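Local atomic coordinates of Lin0012 protein (Listeria innocua, PDB entry 3K17), a protein that probably phosphorylates phosphomevalonate with ATP, the second of the three steps leading from mevalonate to isopentenyl diphosphate. Residues L7-P12 against I128-T133; R37-T42 against M101-E106; P54-P59 against E73-T78; S119-T124 against G162-C167. All coordinates share one frame; numbering follows the deposited sequence.

How the contacts relate
From the N terminus, three loops lie one inside another. Strand 7-18 opens the outermost, which closes only when helix 119-135 packs on it in contact 1; within it, strands 37-45 and 99-105 close contact 2, and within that, the loop after strand 50-52 meets the region leading into helix 76-91 in contact 3. Contact 4 opens on helix 119-135 before contact 1 has closed, so these two cross, whereas contacts 2 and 3 are complete before it begins. Strand pairing between 7-18 and 37-45 joins contacts 1 and 2; I11 and I39 pack against A122 of contact 4, and F77 and T78 of contact 3 touch the same helix. Sheet and helices are thus bound into one layered domain.

Contact 1 of 4, residues L7-P12 against I128-T133; sequences LQVKIP and INALMT
L7 meets T133 and the backbone of A130. With CG anti to the backbone N (chi1 168°), its isobutyl group extends to the helix, where CD2 lies 3.9 Å from T133 CG2 and 3.6 Å from the carbonyl oxygen A130 O. T133 can offer a methyl here because its hydroxyl is turned back into its own helix: T133 OG1 donates to N129 O over 2.8 Å, while T133 N reaches that oxygen from the opposite face of the carbonyl. V9 spreads its two methyls over neighbouring helix residues, CG2 4.0 Å from A130 CB and CG1 4.1 Å from N129 CB. With the small A130 between them, the axes of the two short segments approach to 8.7 Å, their directions 147° apart. This is the helix-on-sheet layering of the GHMP kinase N-terminal domain: L7, V9 and I11, every second residue of this part of the strand, face helix 119-135, and L41 of the neighbouring strand also touches A130. I11 continues the apolar row, its CD1 3.5 Å from N129 ND2. Although asparagine is polar and this site is buried, the other end of its amide is satisfied, since N129 OD1 accepts from K144 NZ.

Contact 2 of 4, residues R37-T42 against M101-E106; sequences RYITLT and MVIETE
L41 and I103 form the apolar centre, a non-hydrogen-bonded antiparallel pair with L41 CG 3.7 Å from I103 CG1. Branched aliphatic chains suit this face, covered by helix 119-135 over I39 and L41 and by helix 76-91 over M101 and I103: I39 CG2 meets I103 CG2 at 3.8 Å, and L41 CD2 lies over the stem of selenomethionine M101, 4.0 Å from its CG. Around this core the backbones bond in register, T40 N to E104 O over 2.9 Å and E104 N to T40 O over 2.8 Å, with a similar couple between T42 and V102. On the other face T40 and E104 run side by side. T40 OG1 is bonded to K10 NZ of the next strand, while a water sits among T42 OG1, V102 O and E104 OE1. Farther out E106 reaches across the end of the pairing; with its chain extended beyond CG (chi2 -179°), OE1 accepts from Y38 N at 2.8 Å, the N-H arriving on the anti side, 28° out of the carboxylate plane. A second water joins R37 NH1 to E106 O. Largely aliphatic on the helix-covered face and mostly polar on the other, the pair belongs to the mixed beta-sheet of the GHMP kinase N-terminal domain.

Contact 3 of 4, residues P54-P59 against E73-T78; sequences PHYENP and EHWTFT
Y56 and W75 form an offset stack that, in the N-terminal part of this GHMP kinase fold, fastens the loop after strand 50-52 to the region leading into helix 76-91. The phenol ring lies nearly parallel to the five-membered ring of the indole, planes 9° apart and centroids 4.0 Å. Going outward, Y56 CB touches the benzene side of the indole, 3.7 Å from W75 CZ2. With Y56 CG anti to the carbonyl carbon (chi1 -64°), the ring runs on along the indole, CG near the same carbon and CZ 3.6 Å from W75 NE1. At the tip, Y56 OH accepts a hydrogen bond from H74 N over 3.2 Å; tyrosine suits this place because it adds a polar end to a flat stacking surface. The same hydroxyl lies in the plane of the H74 imidazole, at its edge. H55 sets the ND1 edge of its imidazole over the Y56 face opposite W75 and gives one of its own faces to H74, centroids 3.6 Å apart and planes at 11°. Tryptophan, in contrast to these exposed histidines, is buried, its indole also packing on L51 and I53. The far edge of that indole meets the loop backbone, with N58 O in its plane, 3.5 Å from W75 CZ2.

Contact 4 of 4, residues S119-T124 against G162-C167; sequences SSAAAT and GDIASC
The methyl of A121 sits among three side chains of helix 162-169, with CB 3.5 Å from I164 CD1, 3.6 Å from D163 CG and 4.1 Å from C167 SG. One turn of helix separates I164 from C167, so they flank the methyl along the partner helix. C167 SG also rests on A122, 4.0 Å from its CB. Alanines and a modest thiol suit an interface where the first turns of helix 119-135 pack on helix 162-169, the segments' directions 51° apart. With CG1 anti to the carbonyl carbon (chi1 -72°), I164 puts CD1 against A121 and, more loosely, T124 CB.

Outside this shell, F145, A148 and H152 of helix 141-156 pack on I164, while I11 of the central sheet lies against both A122 and C167. T124 turns its hydroxyl into its own helix, OG1 donating to S120 O over 2.8 Å from the face of that carbonyl opposite T124 N. D163 has its CG between the backbone N and the carbonyl carbon (chi1 49°); there OD1 takes a weak bond from I164 N, 2.7 Å away, and OD2 accepts from a water at 3.1 Å. That same water accepts from A121 N at 3.0 Å. S120 OG is bonded to H152 NE2.

S119 and S120 belong to the Gly-Leu-Gly-Ser-Ser sequence that in GHMP kinases wraps the nucleotide phosphates and probably does so here. A121 therefore meets both kinds of contact: its methyl packs among apolar groups and the D163 carboxylate, while its amide, beside the Ser-Ser pair, is joined by a water to D163 OD2.

Contact 1 of 4, residues L7-P12 against I128-T133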
loop_
_atom_site.group_PDB
_atom_site.type_symbol
_atom_site.label_atom_id
_atom_site.label_comp_id
_atom_site.label_asym_id
_atom_site.label_seq_id
_atom_site.Cartn_x
_atom_site.Cartn_y
_atom_site.Cartn_z
ATOM N N LEU A 7 10.991 10.455 -41.353
ATOM C CA LEU A 7 10.598 9.131 -41.811
ATOM C C LEU A 7 9.109 8.964 -41.519
ATOM O O LEU A 7 8.671 9.139 -40.379
ATOM C CB LEU A 7 11.405 8.066 -41.068
ATOM C CG LEU A 7 10.967 6.605 -41.183
ATOM C CD1 LEU A 7 10.976 6.163 -42.638
ATOM C CD2 LEU A 7 11.907 5.740 -40.351
ATOM N N GLN A 8 8.326 8.646 -42.545
ATOM C CA GLN A 8 6.890 8.465 -42.358
ATOM C C GLN A 8 6.488 7.013 -42.569
ATOM O O GLN A 8 6.773 6.429 -43.616
ATOM C CB GLN A 8 6.090 9.339 -43.329
ATOM C CG GLN A 8 4.583 9.295 -43.072
ATOM C CD GLN A 8 3.753 9.761 -44.257
ATOM O OE1 GLN A 8 3.698 9.096 -45.294
ATOM N NE2 GLN A 8 3.102 10.906 -44.108
ATOM N N VAL A 9 5.830 6.433 -41.573
ATOM C CA VAL A 9 5.375 5.046 -41.656
ATOM C C VAL A 9 3.852 4.997 -41.551
ATOM O O VAL A 9 3.267 5.522 -40.603
ATOM C CB VAL A 9 5.978 4.184 -40.522
ATOM C CG1 VAL A 9 5.340 2.794 -40.523
ATOM C CG2 VAL A 9 7.498 4.075 -40.697
ATOM N N LYS A 10 3.211 4.381 -42.534
ATOM C CA LYS A 10 1.764 4.258 -42.525
ATOM C C LYS A 10 1.403 2.790 -42.453
ATOM O O LYS A 10 1.736 2.013 -43.350
ATOM C CB LYS A 10 1.141 4.883 -43.775
ATOM C CG LYS A 10 1.482 6.349 -43.958
ATOM C CD LYS A 10 0.807 6.934 -45.193
ATOM C CE LYS A 10 -0.477 7.653 -44.834
ATOM N NZ LYS A 10 -0.211 8.832 -43.949
ATOM N N ILE A 11 0.727 2.425 -41.368
ATOM C CA ILE A 11 0.297 1.058 -41.134
ATOM C C ILE A 11 -1.212 0.994 -41.291
ATOM O O ILE A 11 -1.967 1.752 -40.648
ATOM C CB ILE A 11 0.676 0.583 -39.712
ATOM C CG1 ILE A 11 2.182 0.747 -39.492
ATOM C CG2 ILE A 11 0.271 -0.864 -39.522
ATOM C CD1 ILE A 11 3.061 0.061 -40.562
ATOM N N PRO A 12 -1.682 0.087 -42.155
ATOM C CA PRO A 12 -3.113 -0.071 -42.398
ATOM C C PRO A 12 -3.803 -0.789 -41.245
ATOM O O PRO A 12 -3.168 -1.550 -40.512
ATOM C CB PRO A 12 -3.145 -0.892 -43.682
ATOM C CG PRO A 12 -1.962 -1.817 -43.485
ATOM C CD PRO A 12 -0.894 -0.876 -42.951
ATOM N N ILE A 128 7.507 -0.799 -34.533
ATOM C CA ILE A 128 8.532 -1.750 -34.959
ATOM C C ILE A 128 9.081 -1.360 -36.331
ATOM O O ILE A 128 10.296 -1.314 -36.529
ATOM C CB ILE A 128 7.979 -3.197 -35.004
ATOM C CG1 ILE A 128 7.561 -3.645 -33.590
ATOM C CG2 ILE A 128 9.035 -4.154 -35.604
ATOM C CD1 ILE A 128 8.670 -3.593 -32.550
ATOM N N ASN A 129 8.191 -1.072 -37.276
ATOM C CA ASN A 129 8.636 -0.683 -38.608
ATOM C C ASN A 129 9.446 0.594 -38.604
ATOM O O ASN A 129 10.466 0.683 -39.291
ATOM C CB ASN A 129 7.462 -0.526 -39.564
ATOM C CG ASN A 129 7.163 -1.803 -40.311
ATOM O OD1 ASN A 129 8.048 -2.623 -40.517
ATOM N ND2 ASN A 129 5.922 -1.970 -40.736
ATOM N N ALA A 130 9.001 1.582 -37.836
ATOM C CA ALA A 130 9.717 2.850 -37.764
ATOM C C ALA A 130 11.128 2.705 -37.191
ATOM O O ALA A 130 12.069 3.291 -37.713
ATOM C CB ALA A 130 8.924 3.859 -36.936
ATOM N N LEU A 131 11.286 1.931 -36.122
ATOM C CA LEU A 131 12.605 1.774 -35.512
ATOM C C LEU A 131 13.525 0.866 -36.318
ATOM O O LEU A 131 14.740 1.069 -36.330
ATOM C CB LEU A 131 12.486 1.257 -34.069
ATOM C CG LEU A 131 11.885 2.265 -33.068
ATOM C CD1 LEU A 131 11.658 1.613 -31.716
ATOM C CD2 LEU A 131 12.816 3.455 -32.932
HETATM N N MSE A 132 12.962 -0.144 -36.976
HETATM C CA MSE A 132 13.787 -1.026 -37.783
HETATM C C MSE A 132 14.247 -0.289 -39.039
HETATM O O MSE A 132 15.410 -0.389 -39.428
HETATM C CB MSE A 132 13.031 -2.299 -38.165
HETATM C CG MSE A 132 12.757 -3.246 -36.997
HETATM SE SE MSE A 132 14.314 -3.739 -35.952
HETATM C CE MSE A 132 14.174 -2.394 -34.544
ATOM N N THR A 133 13.347 0.461 -39.665
ATOM C CA THR A 133 13.710 1.201 -40.870
ATOM C C THR A 133 14.824 2.193 -40.527
ATOM O O THR A 133 15.760 2.392 -41.303
ATOM C CB THR A 133 12.506 1.986 -41.449
ATOM O OG1 THR A 133 11.472 1.074 -41.833
ATOM C CG2 THR A 133 12.930 2.787 -42.682
#

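Contact 2 of 4, residues R37-T42 against M101-E106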
loop_
_atom_site.group_PDB
_atom_site.type_symbol
_atom_site.label_atom_id
_atom_site.label_comp_id
_atom_site.label_asym_id
_atom_site.label_seq_id
_atom_site.Cartn_x
_atom_site.Cartn_y
_atom_site.Cartn_z
ATOM N N ARG A 37 -7.225 2.588 -44.142
ATOM C CA ARG A 37 -7.305 3.561 -43.043
ATOM C C ARG A 37 -6.050 3.269 -42.242
ATOM O O ARG A 37 -5.776 2.120 -41.890
ATOM C CB ARG A 37 -8.591 3.355 -42.243
ATOM C CG ARG A 37 -9.815 3.707 -43.095
ATOM C CD ARG A 37 -11.147 3.246 -42.527
ATOM N NE ARG A 37 -12.161 3.335 -43.575
ATOM C CZ ARG A 37 -12.699 4.469 -44.017
ATOM N NH1 ARG A 37 -12.343 5.633 -43.487
ATOM N NH2 ARG A 37 -13.546 4.444 -45.038
ATOM N N TYR A 38 -5.288 4.317 -41.957
ATOM C CA TYR A 38 -3.995 4.146 -41.329
ATOM C C TYR A 38 -3.651 4.832 -40.021
ATOM O O TYR A 38 -4.262 5.817 -39.598
ATOM C CB TYR A 38 -2.918 4.572 -42.337
ATOM C CG TYR A 38 -3.000 3.867 -43.673
ATOM C CD1 TYR A 38 -2.184 2.771 -43.949
ATOM C CD2 TYR A 38 -3.941 4.254 -44.635
ATOM C CE1 TYR A 38 -2.295 2.073 -45.129
ATOM C CE2 TYR A 38 -4.067 3.551 -45.839
ATOM C CZ TYR A 38 -3.234 2.459 -46.071
ATOM O OH TYR A 38 -3.327 1.738 -47.233
ATOM N N ILE A 39 -2.624 4.269 -39.404
ATOM C CA ILE A 39 -2.018 4.834 -38.229
ATOM C C ILE A 39 -0.763 5.369 -38.915
ATOM O O ILE A 39 -0.177 4.679 -39.764
ATOM C CB ILE A 39 -1.660 3.752 -37.185
ATOM C CG1 ILE A 39 -2.836 3.600 -36.206
ATOM C CG2 ILE A 39 -0.361 4.126 -36.467
ATOM C CD1 ILE A 39 -2.639 2.571 -35.135
ATOM N N THR A 40 -0.379 6.603 -38.605
ATOM C CA THR A 40 0.807 7.199 -39.215
ATOM C C THR A 40 1.826 7.545 -38.141
ATOM O O THR A 40 1.521 8.276 -37.201
ATOM C CB THR A 40 0.451 8.489 -39.985
ATOM O OG1 THR A 40 -0.494 8.181 -41.013
ATOM C CG2 THR A 40 1.694 9.100 -40.622
ATOM N N LEU A 41 3.033 7.008 -38.272
ATOM C CA LEU A 41 4.090 7.293 -37.310
ATOM C C LEU A 41 5.197 8.076 -38.024
ATOM O O LEU A 41 5.799 7.585 -38.982
ATOM C CB LEU A 41 4.644 5.981 -36.726
ATOM C CG LEU A 41 5.550 6.139 -35.499
ATOM C CD1 LEU A 41 5.666 4.822 -34.762
ATOM C CD2 LEU A 41 6.930 6.650 -35.925
ATOM N N THR A 42 5.443 9.303 -37.567
ATOM C CA THR A 42 6.481 10.148 -38.153
ATOM C C THR A 42 7.677 10.176 -37.201
ATOM O O THR A 42 7.541 10.526 -36.022
ATOM C CB THR A 42 5.942 11.574 -38.403
ATOM O OG1 THR A 42 4.786 11.497 -39.250
ATOM C CG2 THR A 42 6.995 12.445 -39.085
HETATM N N MSE A 101 9.068 10.555 -32.141
HETATM C CA MSE A 101 8.073 9.787 -32.883
HETATM C C MSE A 101 6.675 10.287 -32.558
HETATM O O MSE A 101 6.304 10.406 -31.385
HETATM C CB MSE A 101 8.175 8.297 -32.537
HETATM C CG MSE A 101 9.453 7.614 -33.038
HETATM SE SE MSE A 101 9.484 5.719 -32.597
HETATM C CE MSE A 101 10.231 5.851 -30.814
ATOM N N VAL A 102 5.910 10.573 -33.605
ATOM C CA VAL A 102 4.550 11.073 -33.463
ATOM C C VAL A 102 3.566 10.151 -34.164
ATOM O O VAL A 102 3.652 9.944 -35.376
ATOM C CB VAL A 102 4.407 12.483 -34.074
ATOM C CG1 VAL A 102 2.951 12.935 -34.008
ATOM C CG2 VAL A 102 5.311 13.465 -33.330
ATOM N N ILE A 103 2.632 9.598 -33.398
ATOM C CA ILE A 103 1.632 8.705 -33.958
ATOM C C ILE A 103 0.277 9.383 -34.108
ATOM O O ILE A 103 -0.232 9.994 -33.162
ATOM C CB ILE A 103 1.465 7.447 -33.082
ATOM C CG1 ILE A 103 2.787 6.672 -33.036
ATOM C CG2 ILE A 103 0.324 6.575 -33.625
ATOM C CD1 ILE A 103 2.738 5.389 -32.219
ATOM N N GLU A 104 -0.293 9.278 -35.304
ATOM C CA GLU A 104 -1.608 9.839 -35.602
ATOM C C GLU A 104 -2.465 8.661 -36.041
ATOM O O GLU A 104 -1.930 7.630 -36.445
ATOM C CB GLU A 104 -1.529 10.851 -36.747
ATOM C CG GLU A 104 -0.659 12.069 -36.486
ATOM C CD GLU A 104 -0.380 12.854 -37.768
ATOM O OE1 GLU A 104 0.334 12.329 -38.662
ATOM O OE2 GLU A 104 -0.887 13.989 -37.887
ATOM N N THR A 105 -3.785 8.814 -35.992
ATOM C CA THR A 105 -4.665 7.718 -36.394
ATOM C C THR A 105 -5.886 8.107 -37.226
ATOM O O THR A 105 -6.407 9.214 -37.107
ATOM C CB THR A 105 -5.174 6.950 -35.161
ATOM O OG1 THR A 105 -6.090 5.931 -35.577
ATOM C CG2 THR A 105 -5.883 7.909 -34.191
ATOM N N GLU A 106 -6.331 7.167 -38.060
ATOM C CA GLU A 106 -7.515 7.326 -38.899
ATOM C C GLU A 106 -8.394 6.123 -38.572
ATOM O O GLU A 106 -9.389 5.863 -39.244
ATOM C CB GLU A 106 -7.170 7.264 -40.397
ATOM C CG GLU A 106 -5.996 8.119 -40.858
ATOM C CD GLU A 106 -5.758 8.013 -42.378
ATOM O OE1 GLU A 106 -5.913 6.905 -42.946
ATOM O OE2 GLU A 106 -5.407 9.037 -42.996
HETATM O O HOH W 1 -10.661 6.693 -41.310
HETATM O O HOH W 2 2.699 11.121 -37.718
#

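Contact 3 of 4, residues P54-P59 against E73-T78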
loop_
_atom_site.group_PDB
_atom_site.type_symbol
_atom_site.label_atom_id
_atom_site.label_comp_id
_atom_site.label_asym_id
_atom_site.label_seq_id
_atom_site.Cartn_x
_atom_site.Cartn_y
_atom_site.Cartn_z
ATOM N N PRO A 54 -1.952 9.504 -29.913
ATOM C CA PRO A 54 -3.255 10.171 -29.903
ATOM C C PRO A 54 -3.916 10.359 -28.551
ATOM O O PRO A 54 -4.491 11.409 -28.283
ATOM C CB PRO A 54 -4.103 9.299 -30.833
ATOM C CG PRO A 54 -3.077 8.709 -31.775
ATOM C CD PRO A 54 -1.965 8.348 -30.828
ATOM N N HIS A 55 -3.841 9.356 -27.692
ATOM C CA HIS A 55 -4.504 9.476 -26.403
ATOM C C HIS A 55 -4.002 10.608 -25.501
ATOM O O HIS A 55 -4.788 11.210 -24.770
ATOM C CB HIS A 55 -4.437 8.152 -25.644
ATOM C CG HIS A 55 -5.316 8.116 -24.432
ATOM N ND1 HIS A 55 -4.982 8.740 -23.248
ATOM C CD2 HIS A 55 -6.543 7.575 -24.238
ATOM C CE1 HIS A 55 -5.965 8.587 -22.379
ATOM N NE2 HIS A 55 -6.924 7.884 -22.955
ATOM N N TYR A 56 -2.710 10.914 -25.555
ATOM C CA TYR A 56 -2.169 11.961 -24.689
ATOM C C TYR A 56 -1.812 13.252 -25.411
ATOM O O TYR A 56 -1.385 13.237 -26.560
ATOM C CB TYR A 56 -0.942 11.430 -23.954
ATOM C CG TYR A 56 -1.255 10.292 -23.013
ATOM C CD1 TYR A 56 -1.893 10.525 -21.796
ATOM C CD2 TYR A 56 -0.921 8.979 -23.345
ATOM C CE1 TYR A 56 -2.191 9.481 -20.930
ATOM C CE2 TYR A 56 -1.209 7.929 -22.490
ATOM C CZ TYR A 56 -1.843 8.184 -21.283
ATOM O OH TYR A 56 -2.111 7.145 -20.427
ATOM N N GLU A 57 -1.990 14.376 -24.726
ATOM C CA GLU A 57 -1.672 15.673 -25.310
ATOM C C GLU A 57 -0.166 15.919 -25.289
ATOM O O GLU A 57 0.380 16.606 -26.149
ATOM C CB GLU A 57 -2.358 16.794 -24.532
ATOM C CG GLU A 57 -2.156 18.161 -25.153
ATOM C CD GLU A 57 -2.263 19.286 -24.140
ATOM O OE1 GLU A 57 -3.214 19.264 -23.326
ATOM O OE2 GLU A 57 -1.398 20.195 -24.160
ATOM N N ASN A 58 0.504 15.371 -24.288
ATOM C CA ASN A 58 1.936 15.561 -24.172
ATOM C C ASN A 58 2.721 14.270 -24.356
ATOM O O ASN A 58 2.235 13.186 -24.064
ATOM C CB ASN A 58 2.267 16.192 -22.818
ATOM C CG ASN A 58 1.666 17.575 -22.669
ATOM O OD1 ASN A 58 0.780 17.793 -21.852
ATOM N ND2 ASN A 58 2.135 18.511 -23.479
ATOM N N PRO A 59 3.963 14.386 -24.843
ATOM C CA PRO A 59 4.835 13.231 -25.072
ATOM C C PRO A 59 5.501 12.765 -23.789
ATOM O O PRO A 59 5.395 13.419 -22.757
ATOM C CB PRO A 59 5.864 13.784 -26.044
ATOM C CG PRO A 59 6.081 15.169 -25.480
ATOM C CD PRO A 59 4.646 15.640 -25.215
ATOM N N GLU A 73 -1.588 4.328 -18.554
ATOM C CA GLU A 73 -2.021 3.021 -19.036
ATOM C C GLU A 73 -2.074 2.910 -20.559
ATOM O O GLU A 73 -1.848 1.838 -21.120
ATOM C CB GLU A 73 -3.406 2.702 -18.467
ATOM C CG GLU A 73 -4.118 1.540 -19.144
ATOM C CD GLU A 73 -5.588 1.462 -18.758
ATOM O OE1 GLU A 73 -5.878 1.371 -17.548
ATOM O OE2 GLU A 73 -6.450 1.492 -19.663
ATOM N N HIS A 74 -2.369 4.013 -21.235
ATOM C CA HIS A 74 -2.475 3.977 -22.683
ATOM C C HIS A 74 -1.163 3.990 -23.449
ATOM O O HIS A 74 -1.165 3.935 -24.680
ATOM C CB HIS A 74 -3.380 5.108 -23.156
ATOM C CG HIS A 74 -4.772 5.002 -22.620
ATOM N ND1 HIS A 74 -5.095 5.336 -21.322
ATOM C CD2 HIS A 74 -5.905 4.515 -23.177
ATOM C CE1 HIS A 74 -6.368 5.058 -21.103
ATOM N NE2 HIS A 74 -6.882 4.558 -22.212
ATOM N N TRP A 75 -0.052 4.046 -22.722
ATOM C CA TRP A 75 1.279 4.043 -23.334
ATOM C C TRP A 75 1.786 2.605 -23.509
ATOM O O TRP A 75 2.697 2.348 -24.286
ATOM C CB TRP A 75 2.299 4.762 -22.434
ATOM C CG TRP A 75 2.138 6.249 -22.316
ATOM C CD1 TRP A 75 1.726 6.947 -21.213
ATOM C CD2 TRP A 75 2.409 7.222 -23.331
ATOM N NE1 TRP A 75 1.726 8.298 -21.481
ATOM C CE2 TRP A 75 2.140 8.494 -22.774
ATOM C CE3 TRP A 75 2.854 7.145 -24.658
ATOM C CZ2 TRP A 75 2.301 9.682 -23.500
ATOM C CZ3 TRP A 75 3.018 8.325 -25.380
ATOM C CH2 TRP A 75 2.741 9.576 -24.799
ATOM N N THR A 76 1.195 1.682 -22.764
ATOM C CA THR A 76 1.647 0.301 -22.755
ATOM C C THR A 76 1.984 -0.374 -24.076
ATOM O O THR A 76 3.098 -0.864 -24.230
ATOM C CB THR A 76 0.669 -0.586 -21.954
ATOM O OG1 THR A 76 0.384 0.047 -20.702
ATOM C CG2 THR A 76 1.305 -1.928 -21.649
ATOM N N PHE A 77 1.063 -0.402 -25.037
ATOM C CA PHE A 77 1.384 -1.082 -26.289
ATOM C C PHE A 77 2.604 -0.510 -26.999
ATOM O O PHE A 77 3.486 -1.261 -27.387
ATOM C CB PHE A 77 0.184 -1.091 -27.247
ATOM C CG PHE A 77 -0.835 -2.151 -26.924
ATOM C CD1 PHE A 77 -0.550 -3.500 -27.148
ATOM C CD2 PHE A 77 -2.070 -1.807 -26.386
ATOM C CE1 PHE A 77 -1.486 -4.500 -26.839
ATOM C CE2 PHE A 77 -3.016 -2.800 -26.073
ATOM C CZ PHE A 77 -2.715 -4.150 -26.303
ATOM N N THR A 78 2.658 0.809 -27.164
ATOM C CA THR A 78 3.784 1.422 -27.857
ATOM C C THR A 78 5.072 1.404 -27.047
ATOM O O THR A 78 6.165 1.269 -27.615
ATOM C CB THR A 78 3.457 2.875 -28.305
ATOM O OG1 THR A 78 3.020 3.645 -27.180
ATOM C CG2 THR A 78 2.357 2.862 -29.351
#

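Contact 4 of 4, residues S119-T124 against G162-C167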
loop_
_atom_site.group_PDB
_atom_site.type_symbol
_atom_site.label_atom_id
_atom_site.label_comp_id
_atom_site.label_asym_id
_atom_site.label_seq_id
_atom_site.Cartn_x
_atom_site.Cartn_y
_atom_site.Cartn_z
ATOM N N SER A 119 -6.508 -1.078 -33.642
ATOM C CA SER A 119 -5.698 0.039 -33.180
ATOM C C SER A 119 -4.415 -0.355 -32.464
ATOM O O SER A 119 -3.360 0.177 -32.774
ATOM C CB SER A 119 -6.533 0.961 -32.282
ATOM O OG SER A 119 -7.559 1.586 -33.033
ATOM N N SER A 120 -4.490 -1.288 -31.518
ATOM C CA SER A 120 -3.297 -1.684 -30.771
ATOM C C SER A 120 -2.256 -2.394 -31.640
ATOM O O SER A 120 -1.058 -2.142 -31.519
ATOM C CB SER A 120 -3.678 -2.565 -29.561
ATOM O OG SER A 120 -4.291 -3.793 -29.953
ATOM N N ALA A 121 -2.708 -3.274 -32.521
ATOM C CA ALA A 121 -1.783 -3.986 -33.399
ATOM C C ALA A 121 -1.114 -3.004 -34.365
ATOM O O ALA A 121 0.104 -3.026 -34.545
ATOM C CB ALA A 121 -2.530 -5.051 -34.179
ATOM N N ALA A 122 -1.913 -2.133 -34.975
ATOM C CA ALA A 122 -1.377 -1.174 -35.937
ATOM C C ALA A 122 -0.327 -0.259 -35.322
ATOM O O ALA A 122 0.694 0.053 -35.950
ATOM C CB ALA A 122 -2.504 -0.355 -36.543
ATOM N N ALA A 123 -0.570 0.175 -34.091
ATOM C CA ALA A 123 0.377 1.050 -33.414
ATOM C C ALA A 123 1.668 0.283 -33.144
ATOM O O ALA A 123 2.775 0.793 -33.352
ATOM C CB ALA A 123 -0.229 1.560 -32.095
ATOM N N THR A 124 1.523 -0.944 -32.662
ATOM C CA THR A 124 2.679 -1.781 -32.378
ATOM C C THR A 124 3.528 -1.959 -33.654
ATOM O O THR A 124 4.748 -1.775 -33.644
ATOM C CB THR A 124 2.232 -3.163 -31.872
ATOM O OG1 THR A 124 1.482 -3.005 -30.664
ATOM C CG2 THR A 124 3.438 -4.050 -31.591
ATOM N N GLY A 162 -3.051 -12.345 -35.238
ATOM C CA GLY A 162 -3.409 -12.331 -36.650
ATOM C C GLY A 162 -3.567 -10.872 -37.059
ATOM O O GLY A 162 -3.322 -10.503 -38.213
ATOM N N ASP A 163 -3.974 -10.033 -36.103
ATOM C CA ASP A 163 -4.133 -8.612 -36.370
ATOM C C ASP A 163 -2.760 -8.006 -36.624
ATOM O O ASP A 163 -2.598 -7.177 -37.511
ATOM C CB ASP A 163 -4.844 -7.893 -35.207
ATOM C CG ASP A 163 -4.257 -8.223 -33.840
ATOM O OD1 ASP A 163 -3.317 -9.042 -33.736
ATOM O OD2 ASP A 163 -4.757 -7.646 -32.854
ATOM N N ILE A 164 -1.772 -8.428 -35.843
ATOM C CA ILE A 164 -0.408 -7.954 -36.021
ATOM C C ILE A 164 0.061 -8.330 -37.440
ATOM O O ILE A 164 0.666 -7.519 -38.142
ATOM C CB ILE A 164 0.545 -8.615 -34.984
ATOM C CG1 ILE A 164 0.291 -8.037 -33.584
ATOM C CG2 ILE A 164 1.986 -8.417 -35.390
ATOM C CD1 ILE A 164 0.595 -6.559 -33.449
ATOM N N ALA A 165 -0.233 -9.561 -37.856
ATOM C CA ALA A 165 0.185 -10.047 -39.175
ATOM C C ALA A 165 -0.401 -9.215 -40.311
ATOM O O ALA A 165 0.312 -8.801 -41.232
ATOM C CB ALA A 165 -0.222 -11.513 -39.345
ATOM N N SER A 166 -1.705 -8.972 -40.233
ATOM C CA SER A 166 -2.401 -8.210 -41.252
ATOM C C SER A 166 -1.876 -6.786 -41.366
ATOM O O SER A 166 -1.673 -6.292 -42.473
ATOM C CB SER A 166 -3.903 -8.208 -40.960
ATOM O OG SER A 166 -4.597 -7.423 -41.910
ATOM N N CYS A 167 -1.657 -6.120 -40.228
ATOM C CA CYS A 167 -1.146 -4.747 -40.242
ATOM C C CYS A 167 0.278 -4.688 -40.811
ATOM O O CYS A 167 0.633 -3.759 -41.537
ATOM C CB CYS A 167 -1.157 -4.164 -38.823
ATOM S SG CYS A 167 -2.833 -3.978 -38.152
HETATM O O HOH W 3 -5.385 -4.683 -32.254
#